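Local coordinates for protein solute carrier family 15 member 1 (Mus musculus, PDB 5A9D) that couples proton movement to the uptake of small peptides across the intestinal cell membrane, represented here by its extracellular domain of immunoglobulin-like fold, at residues I12-M17 / V75-Q80; N97-V102 / K116-V121; T104-V109 / T122-S127. All coordinates share one frame; numbering follows the deposited sequence. Where two conformers were deposited one is given.

Contact 1. Residues I12-M17 / V75-Q80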
loop_
_atom_site.group_PDB
_atom_site.type_symbol
_atom_site.label_atom_id
_atom_site.label_comp_id
_atom_site.label_asym_id
_atom_site.label_seq_id
_atom_site.Cartn_x
_atom_site.Cartn_y
_atom_site.Cartn_z
ATOM N N ILE A 12 -19.687 3.324 -5.219
ATOM C CA ILE A 12 -20.117 3.430 -3.824
ATOM C C ILE A 12 -21.041 4.639 -3.582
ATOM O O ILE A 12 -21.293 4.991 -2.429
ATOM C CB ILE A 12 -18.911 3.395 -2.844
ATOM C CG1 ILE A 12 -17.925 4.572 -3.070
ATOM C CG2 ILE A 12 -18.203 2.059 -2.924
ATOM C CD1 ILE A 12 -16.840 4.702 -1.983
ATOM N N GLY A 13 -21.539 5.244 -4.663
ATOM C CA GLY A 13 -22.476 6.369 -4.597
ATOM C C GLY A 13 -23.914 5.886 -4.626
ATOM O O GLY A 13 -24.159 4.692 -4.463
ATOM N N ASN A 14 -24.876 6.787 -4.840
ATOM C CA ASN A 14 -26.311 6.459 -4.859
ATOM C C ASN A 14 -26.969 6.512 -6.271
ATOM O O ASN A 14 -28.190 6.545 -6.380
ATOM C CB ASN A 14 -27.076 7.360 -3.870
ATOM C CG ASN A 14 -26.970 8.839 -4.170
ATOM O OD1 ASN A 14 -26.612 9.262 -5.285
ATOM N ND2 ASN A 14 -27.280 9.665 -3.171
ATOM N N ASN A 15 -26.159 6.542 -7.337
ATOM C CA ASN A 15 -26.713 6.594 -8.691
ATOM C C ASN A 15 -25.821 5.830 -9.698
ATOM O O ASN A 15 -24.746 5.344 -9.343
ATOM C CB ASN A 15 -26.956 8.078 -9.129
ATOM C CG ASN A 15 -25.715 8.931 -9.386
ATOM O OD1 ASN A 15 -24.558 8.546 -9.138
ATOM N ND2 ASN A 15 -25.932 10.142 -9.866
ATOM N N ASN A 16 -26.274 5.756 -10.958
ATOM C CA ASN A 16 -25.518 5.149 -12.041
ATOM C C ASN A 16 -24.319 6.022 -12.377
ATOM O O ASN A 16 -24.462 7.224 -12.479
ATOM C CB ASN A 16 -26.389 5.019 -13.292
ATOM C CG ASN A 16 -27.447 3.945 -13.218
ATOM O OD1 ASN A 16 -27.464 3.087 -12.326
ATOM N ND2 ASN A 16 -28.376 4.002 -14.137
ATOM N N MET A 17 -23.140 5.414 -12.544
ATOM C CA MET A 17 -21.947 6.154 -12.915
ATOM C C MET A 17 -21.252 5.449 -14.029
ATOM O O MET A 17 -21.323 4.222 -14.122
ATOM C CB MET A 17 -21.009 6.349 -11.715
ATOM C CG MET A 17 -21.552 7.353 -10.739
ATOM S SD MET A 17 -20.395 7.687 -9.425
ATOM C CE MET A 17 -19.271 8.792 -10.304
ATOM N N VAL A 75 -15.748 5.054 -7.180
ATOM C CA VAL A 75 -16.478 6.187 -7.778
ATOM C C VAL A 75 -17.757 6.465 -6.958
ATOM O O VAL A 75 -18.376 5.522 -6.440
ATOM C CB VAL A 75 -16.766 6.048 -9.312
ATOM C CG1 VAL A 75 -15.466 5.957 -10.124
ATOM C CG2 VAL A 75 -17.673 4.847 -9.626
ATOM N N TRP A 76 -18.142 7.736 -6.827
ATOM C CA TRP A 76 -19.354 8.149 -6.112
ATOM C C TRP A 76 -19.848 9.495 -6.638
ATOM O O TRP A 76 -19.108 10.196 -7.329
ATOM C CB TRP A 76 -19.201 8.120 -4.568
ATOM C CG TRP A 76 -18.203 9.081 -3.988
ATOM C CD1 TRP A 76 -18.478 10.268 -3.375
ATOM C CD2 TRP A 76 -16.783 8.881 -3.858
ATOM N NE1 TRP A 76 -17.322 10.828 -2.890
ATOM C CE2 TRP A 76 -16.260 10.013 -3.201
ATOM C CE3 TRP A 76 -15.896 7.864 -4.270
ATOM C CZ2 TRP A 76 -14.893 10.181 -2.965
ATOM C CZ3 TRP A 76 -14.546 8.012 -4.018
ATOM C CH2 TRP A 76 -14.049 9.170 -3.389
ATOM N N ASN A 77 -21.110 9.806 -6.388
ATOM C CA ASN A 77 -21.754 11.040 -6.843
ATOM C C ASN A 77 -21.300 12.277 -6.029
ATOM O O ASN A 77 -21.169 12.157 -4.803
ATOM C CB ASN A 77 -23.276 10.867 -6.796
ATOM C CG ASN A 77 -23.840 10.687 -5.401
ATOM O OD1 ASN A 77 -23.622 9.663 -4.737
ATOM N ND2 ASN A 77 -24.578 11.688 -4.926
ATOM N N PRO A 78 -21.033 13.468 -6.642
ATOM C CA PRO A 78 -21.119 13.844 -8.066
ATOM C C PRO A 78 -19.766 13.796 -8.799
ATOM O O PRO A 78 -19.000 14.757 -8.742
ATOM C CB PRO A 78 -21.649 15.284 -7.992
ATOM C CG PRO A 78 -21.224 15.807 -6.608
ATOM C CD PRO A 78 -20.638 14.640 -5.840
ATOM N N SER A 79 -19.501 12.703 -9.522
ATOM C CA SER A 79 -18.268 12.451 -10.291
ATOM C C SER A 79 -16.981 12.512 -9.422
ATOM O O SER A 79 -15.977 13.124 -9.803
ATOM C CB SER A 79 -18.187 13.352 -11.523
ATOM O OG SER A 79 -19.271 13.072 -12.399
ATOM N N GLN A 80 -17.029 11.860 -8.247
ATOM C CA GLN A 80 -15.896 11.761 -7.318
ATOM C C GLN A 80 -15.228 10.404 -7.503
ATOM O O GLN A 80 -15.869 9.453 -7.920
ATOM C CB GLN A 80 -16.366 11.896 -5.858
ATOM C CG GLN A 80 -17.250 13.093 -5.531
ATOM C CD GLN A 80 -16.553 14.391 -5.843
ATOM O OE1 GLN A 80 -15.596 14.789 -5.164
ATOM N NE2 GLN A 80 -16.968 15.040 -6.902
#

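Contact 2. Residues N97-V102 / K116-V121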
loop_
_atom_site.group_PDB
_atom_site.type_symbol
_atom_site.label_atom_id
_atom_site.label_comp_id
_atom_site.label_asym_id
_atom_site.label_seq_id
_atom_site.Cartn_x
_atom_site.Cartn_y
_atom_site.Cartn_z
ATOM N N ASN A 97 12.403 -13.413 -5.758
ATOM C CA ASN A 97 12.939 -12.434 -4.851
ATOM C C ASN A 97 12.209 -11.132 -5.030
ATOM O O ASN A 97 12.057 -10.671 -6.152
ATOM C CB ASN A 97 14.457 -12.267 -5.096
ATOM C CG ASN A 97 15.198 -13.590 -4.942
ATOM O OD1 ASN A 97 15.255 -14.190 -3.859
ATOM N ND2 ASN A 97 15.623 -14.165 -6.054
ATOM N N GLY A 98 11.753 -10.565 -3.925
ATOM C CA GLY A 98 11.090 -9.269 -3.911
ATOM C C GLY A 98 12.137 -8.188 -3.878
ATOM O O GLY A 98 13.039 -8.237 -3.049
ATOM N N ILE A 99 12.048 -7.219 -4.780
ATOM C CA ILE A 99 12.988 -6.105 -4.796
ATOM C C ILE A 99 12.211 -4.792 -4.815
ATOM O O ILE A 99 11.299 -4.623 -5.617
ATOM C CB ILE A 99 14.007 -6.192 -5.977
ATOM C CG1 ILE A 99 14.891 -7.457 -5.886
ATOM C CG2 ILE A 99 14.883 -4.915 -6.093
ATOM C CD1 ILE A 99 15.689 -7.775 -7.199
ATOM N N ARG A 100 12.590 -3.865 -3.940
ATOM C CA ARG A 100 12.013 -2.521 -3.956
ATOM C C ARG A 100 13.186 -1.530 -3.986
ATOM O O ARG A 100 14.310 -1.885 -3.636
ATOM C CB ARG A 100 11.071 -2.268 -2.760
ATOM C CG ARG A 100 11.809 -2.193 -1.442
ATOM C CD ARG A 100 10.910 -1.676 -0.360
ATOM N NE ARG A 100 11.600 -1.775 0.917
ATOM C CZ ARG A 100 11.010 -1.660 2.093
ATOM N NH1 ARG A 100 9.708 -1.407 2.168
ATOM N NH2 ARG A 100 11.709 -1.820 3.208
ATOM N N PHE A 101 12.929 -0.336 -4.480
ATOM C CA PHE A 101 13.956 0.687 -4.579
ATOM C C PHE A 101 13.600 1.872 -3.700
ATOM O O PHE A 101 12.435 2.230 -3.583
ATOM C CB PHE A 101 14.121 1.150 -6.038
ATOM C CG PHE A 101 14.827 0.114 -6.878
ATOM C CD1 PHE A 101 14.112 -0.920 -7.485
ATOM C CD2 PHE A 101 16.219 0.126 -7.001
ATOM C CE1 PHE A 101 14.780 -1.913 -8.215
ATOM C CE2 PHE A 101 16.882 -0.839 -7.762
ATOM C CZ PHE A 101 16.167 -1.867 -8.341
ATOM N N VAL A 102 14.622 2.474 -3.081
ATOM C CA VAL A 102 14.457 3.647 -2.255
ATOM C C VAL A 102 15.245 4.739 -2.965
ATOM O O VAL A 102 16.434 4.565 -3.238
ATOM C CB VAL A 102 14.906 3.442 -0.774
ATOM C CG1 VAL A 102 15.041 4.782 -0.028
ATOM C CG2 VAL A 102 13.946 2.518 -0.034
ATOM N N LYS A 116 10.330 -5.321 -15.888
ATOM C CA LYS A 116 9.499 -4.645 -14.873
ATOM C C LYS A 116 9.951 -3.195 -14.694
ATOM O O LYS A 116 11.095 -2.878 -15.004
ATOM C CB LYS A 116 9.460 -5.427 -13.548
ATOM C CG LYS A 116 8.751 -6.786 -13.758
ATOM C CD LYS A 116 8.556 -7.537 -12.473
ATOM C CE LYS A 116 7.803 -8.832 -12.718
ATOM N NZ LYS A 116 8.708 -9.895 -13.217
ATOM N N VAL A 117 9.039 -2.309 -14.291
ATOM C CA VAL A 117 9.303 -0.883 -14.163
ATOM C C VAL A 117 8.853 -0.401 -12.794
ATOM O O VAL A 117 7.800 -0.792 -12.308
ATOM C CB VAL A 117 8.586 -0.052 -15.302
ATOM C CG1 VAL A 117 8.931 1.430 -15.229
ATOM C CG2 VAL A 117 8.920 -0.584 -16.681
ATOM N N TYR A 118 9.627 0.495 -12.218
ATOM C CA TYR A 118 9.356 1.201 -10.983
ATOM C C TYR A 118 9.459 2.646 -11.455
ATOM O O TYR A 118 10.555 3.203 -11.547
ATOM C CB TYR A 118 10.433 0.938 -9.948
ATOM C CG TYR A 118 10.642 -0.508 -9.553
ATOM C CD1 TYR A 118 11.470 -1.338 -10.295
ATOM C CD2 TYR A 118 10.123 -1.005 -8.361
ATOM C CE1 TYR A 118 11.707 -2.662 -9.906
ATOM C CE2 TYR A 118 10.385 -2.312 -7.942
ATOM C CZ TYR A 118 11.208 -3.121 -8.696
ATOM O OH TYR A 118 11.479 -4.386 -8.271
ATOM N N GLU A 119 8.326 3.224 -11.808
ATOM C CA GLU A 119 8.262 4.546 -12.392
ATOM C C GLU A 119 8.124 5.650 -11.390
ATOM O O GLU A 119 7.293 5.564 -10.488
ATOM C CB GLU A 119 7.132 4.627 -13.444
ATOM C CG GLU A 119 7.347 5.760 -14.444
ATOM C CD GLU A 119 6.756 5.526 -15.820
ATOM O OE1 GLU A 119 5.554 5.819 -15.996
ATOM O OE2 GLU A 119 7.490 5.059 -16.721
ATOM N N ASN A 120 8.937 6.715 -11.581
ATOM C CA ASN A 120 8.906 7.949 -10.796
ATOM C C ASN A 120 8.854 7.746 -9.289
ATOM O O ASN A 120 7.935 8.224 -8.626
ATOM C CB ASN A 120 7.726 8.819 -11.267
ATOM C CG ASN A 120 7.816 9.276 -12.690
ATOM O OD1 ASN A 120 8.900 9.429 -13.260
ATOM N ND2 ASN A 120 6.659 9.536 -13.285
ATOM N N VAL A 121 9.821 7.004 -8.758
ATOM C CA VAL A 121 9.931 6.816 -7.311
ATOM C C VAL A 121 10.332 8.192 -6.778
ATOM O O VAL A 121 11.368 8.732 -7.159
ATOM C CB VAL A 121 10.931 5.710 -6.890
ATOM C CG1 VAL A 121 10.923 5.527 -5.365
ATOM C CG2 VAL A 121 10.629 4.397 -7.593
#

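Contact 3. Residues T104-V109 / T122-S127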
loop_
_atom_site.group_PDB
_atom_site.type_symbol
_atom_site.label_atom_id
_atom_site.label_comp_id
_atom_site.label_asym_id
_atom_site.label_seq_id
_atom_site.Cartn_x
_atom_site.Cartn_y
_atom_site.Cartn_z
ATOM N N THR A 104 16.973 8.347 -2.739
ATOM C CA THR A 104 17.422 9.391 -1.795
ATOM C C THR A 104 17.739 10.696 -2.532
ATOM O O THR A 104 18.140 11.659 -1.906
ATOM C CB THR A 104 18.604 8.932 -0.925
ATOM O OG1 THR A 104 19.780 8.882 -1.727
ATOM C CG2 THR A 104 18.357 7.597 -0.235
ATOM N N LEU A 105 17.553 10.724 -3.863
ATOM C CA LEU A 105 17.851 11.897 -4.673
ATOM C C LEU A 105 16.728 12.915 -4.572
ATOM O O LEU A 105 15.636 12.562 -4.135
ATOM C CB LEU A 105 18.104 11.488 -6.146
ATOM C CG LEU A 105 19.097 10.337 -6.365
ATOM C CD1 LEU A 105 19.142 9.951 -7.827
ATOM C CD2 LEU A 105 20.487 10.667 -5.822
ATOM N N ASN A 106 16.998 14.174 -4.996
ATOM C CA ASN A 106 16.059 15.297 -4.939
ATOM C C ASN A 106 15.111 15.361 -6.154
ATOM O O ASN A 106 14.222 16.221 -6.217
ATOM C CB ASN A 106 16.831 16.626 -4.718
ATOM C CG ASN A 106 17.616 16.611 -3.419
ATOM O OD1 ASN A 106 17.119 16.189 -2.362
ATOM N ND2 ASN A 106 18.883 17.003 -3.476
ATOM N N GLU A 107 15.301 14.442 -7.099
ATOM C CA GLU A 107 14.491 14.277 -8.307
ATOM C C GLU A 107 13.975 12.840 -8.321
ATOM O O GLU A 107 14.576 11.963 -7.695
ATOM C CB GLU A 107 15.318 14.529 -9.597
ATOM C CG GLU A 107 15.953 15.917 -9.721
ATOM C CD GLU A 107 15.034 17.127 -9.665
ATOM O OE1 GLU A 107 13.893 17.042 -10.179
ATOM O OE2 GLU A 107 15.470 18.173 -9.131
ATOM N N MET A 108 12.876 12.606 -9.042
ATOM C CA MET A 108 12.270 11.289 -9.210
ATOM C C MET A 108 13.224 10.372 -9.986
ATOM O O MET A 108 14.036 10.840 -10.784
ATOM C CB MET A 108 10.970 11.412 -10.007
ATOM C CG MET A 108 9.816 11.985 -9.221
ATOM S SD MET A 108 8.436 12.264 -10.351
ATOM C CE MET A 108 7.251 13.072 -9.237
ATOM N N VAL A 109 13.089 9.067 -9.782
ATOM C CA VAL A 109 13.905 8.075 -10.468
ATOM C C VAL A 109 13.012 7.007 -11.085
ATOM O O VAL A 109 11.976 6.677 -10.528
ATOM C CB VAL A 109 15.006 7.442 -9.565
ATOM C CG1 VAL A 109 16.049 8.464 -9.141
ATOM C CG2 VAL A 109 14.427 6.701 -8.365
ATOM N N THR A 122 9.490 8.768 -5.940
ATOM C CA THR A 122 9.701 10.114 -5.411
ATOM C C THR A 122 10.867 10.174 -4.387
ATOM O O THR A 122 11.315 9.149 -3.890
ATOM C CB THR A 122 8.367 10.677 -4.868
ATOM O OG1 THR A 122 7.947 9.882 -3.750
ATOM C CG2 THR A 122 7.250 10.715 -5.942
ATOM N N SER A 123 11.349 11.394 -4.106
ATOM C CA SER A 123 12.446 11.685 -3.202
ATOM C C SER A 123 12.190 11.152 -1.809
ATOM O O SER A 123 11.120 11.400 -1.242
ATOM C CB SER A 123 12.690 13.190 -3.151
ATOM O OG SER A 123 13.121 13.620 -4.430
ATOM N N HIS A 124 13.194 10.438 -1.249
ATOM C CA HIS A 124 13.164 9.830 0.093
ATOM C C HIS A 124 11.921 8.978 0.279
ATOM O O HIS A 124 11.228 9.056 1.283
ATOM C CB HIS A 124 13.365 10.871 1.196
ATOM C CG HIS A 124 14.685 11.562 1.101
ATOM N ND1 HIS A 124 14.828 12.766 0.425
ATOM C CD2 HIS A 124 15.889 11.198 1.602
ATOM C CE1 HIS A 124 16.102 13.104 0.558
ATOM N NE2 HIS A 124 16.781 12.180 1.241
ATOM N N ASN A 125 11.650 8.167 -0.729
ATOM C CA ASN A 125 10.512 7.291 -0.752
ATOM C C ASN A 125 10.887 5.900 -1.287
ATOM O O ASN A 125 11.919 5.732 -1.947
ATOM C CB ASN A 125 9.395 7.924 -1.572
ATOM C CG ASN A 125 8.029 7.418 -1.216
ATOM O OD1 ASN A 125 7.843 6.521 -0.357
ATOM N ND2 ASN A 125 7.041 7.956 -1.901
ATOM N N ALA A 126 10.050 4.908 -0.974
ATOM C CA ALA A 126 10.264 3.546 -1.416
ATOM C C ALA A 126 9.185 3.160 -2.402
ATOM O O ALA A 126 8.033 3.557 -2.248
ATOM C CB ALA A 126 10.224 2.593 -0.225
ATOM N N SER A 127 9.549 2.323 -3.375
ATOM C CA SER A 127 8.597 1.730 -4.290
ATOM C C SER A 127 8.028 0.510 -3.553
ATOM O O SER A 127 8.568 0.088 -2.520
ATOM C CB SER A 127 9.349 1.225 -5.531
ATOM O OG SER A 127 10.209 0.128 -5.221
#

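Contact 1. Residues I12-M17 / V75-Q80
Gly13 passes so close to Trp76 that their CA atoms are 3.9 Å apart, a proximity helped by the lack of a side chain on the glycine. Just before it, the backbone N of Ile12 gives a hydrogen bond of 2.8 Å to Val75 O, arriving almost in line with the carbonyl. Val75 also bonds to Leu10, and the two bonds continue the parallel pairing of strands 4-11 and 69-76 to the point where 12-17 leaves as a loop. Beyond the strand, the side chain of Asn77 takes over as partner: its OD1 accepts the backbone N of Asn14 at 3.1 Å, the donor standing 47° above the carbonyl plane.

Met17 fills the middle of the contact. Its chain bends at the thioether (chi3 78°), which brings CE to 3.3 Å from Trp76 O and to 3.8 Å from Val75 CB, while SD lies 3.4 Å from Trp76 N. Ile12 runs alongside Trp76, its CD1 4.0 Å from CE3 of the indole. Gln80 CB lies over the outer part of one face of the indole; His124 of the second subunit stacks on the indole.

Trp76 pairs through its backbone N and O with Gln80, and the chain between them doubles back, with a cis peptide before Pro78 and a left-handed Ser79. Ser79 and Gln80 opposite Trp76 make a G1 beta bulge. The whole is an end of an immunoglobulin-like beta sandwich, where a loop crossing between sheets is stitched to a bulged hairpin turn.

Contact 2. Residues N97-V102 / K116-V121
Ile99 meets Tyr118 through its backbone: Tyr118 OH donates a 2.7 Å hydrogen bond to Ile99 O, coming from above the carbonyl plane. The phenol thus reaches across the interior to a strand of the facing sheet and ends on a main-chain acceptor, so its buried hydroxyl has a polar partner. The side chain of Ile99 adds a looser touch, Ile99 CB lying 3.9 Å from Tyr118 OH.

Arg100 brings its CA near the Tyr118 ring, but its CB points away from 116-121. The guanidinium group bonds through NE to Thr166 and forms a salt bridge to Asp86 of the second subunit, which makes this side of the strand part of the dimer interface.

Phe101 turns back inward, and here the aromatic core forms. CG sits beside the backbone N (chi1 -74°), placing the ring with its CD1–CE1 edge against the Tyr118 face; the stack is edge-to-face, centroids 4.9 Å apart and planes at 72°. CD1 stands over the centre of the tyrosine ring, while CE1 comes to 3.6 Å from Tyr118 CE1. Further along, Val121 CG1 rests 4.0 Å from Phe101 O.

Phe101 points toward 116-121, while Arg100 and Val102 point away and reach the second subunit. The axes of 97-102 and 116-121 approach to 9.1 Å, with their directions 22° from parallel. Such face-to-face packing of two sheets around aromatic side chains is the core of an immunoglobulin-like beta sandwich.

Contact 3. Residues T104-V109 / T122-S127
Thr122 meets Met108 near the surface, its CG2 4.1 Å from Met108 CE as the two side chains run side by side in the same direction. The hydroxyl of Thr122 is used within its own segment: OG1 accepts Asn125 ND2 at 2.8 Å, squarely in the plane of that amide.

Ser123 supplies a polar link across the contact, though in one of two modelled conformers, so the bond is probably not permanent. In that conformer Ser123 OG donates to Leu105 O at 2.7 Å, tilted only 16° from the carbonyl plane; with chi1 -65° OG lies beside the backbone N, facing Leu105 O. A weaker CA-H...O contact runs from Ser123 to the same carbonyl, with 3.4 Å between Ser123 CA and Leu105 O.

His124 lays one face of its imidazole over Thr104, whose CA lies 4.1 Å above the ring plane and toward the rim. Asn106 OD1 stands farther off, at the ring's edge. His124 O accepts a hydrogen bond from Arg82 of the second subunit, so the turn belongs to the dimer interface as well.

Asn125 bridges the turn to the strand that follows: while ND2 holds Thr122, OD1 of Asn125 accepts Ala126 N at 2.8 Å. The left-handed backbone of His124 lets it and Asn125 both face Asn103, a G1 beta bulge. Two connections between the sheets thus meet at one end of an immunoglobulin-like sandwich.

In the fold
From the N terminus, the chain runs up strand 4-11 and crosses at 12-17 toward the other sheet of the first domain; contact 1 closes a span of 57 residues, bringing 75-80 back to 12-17 where strand 69-76 turns into 80-88. It is complete before the second domain begins. There contacts 2 and 3 cross, their segments alternating along the chain: 97-102 and 116-121 join the two sheets through the core, 104-109 and 122-127 join the connections at one end. They touch through Val109, Val121, Phe101 and Ser127. Contact 1 lies about 21 Å from contact 3 by nearest atoms within one chain, yet the two come together between subunits.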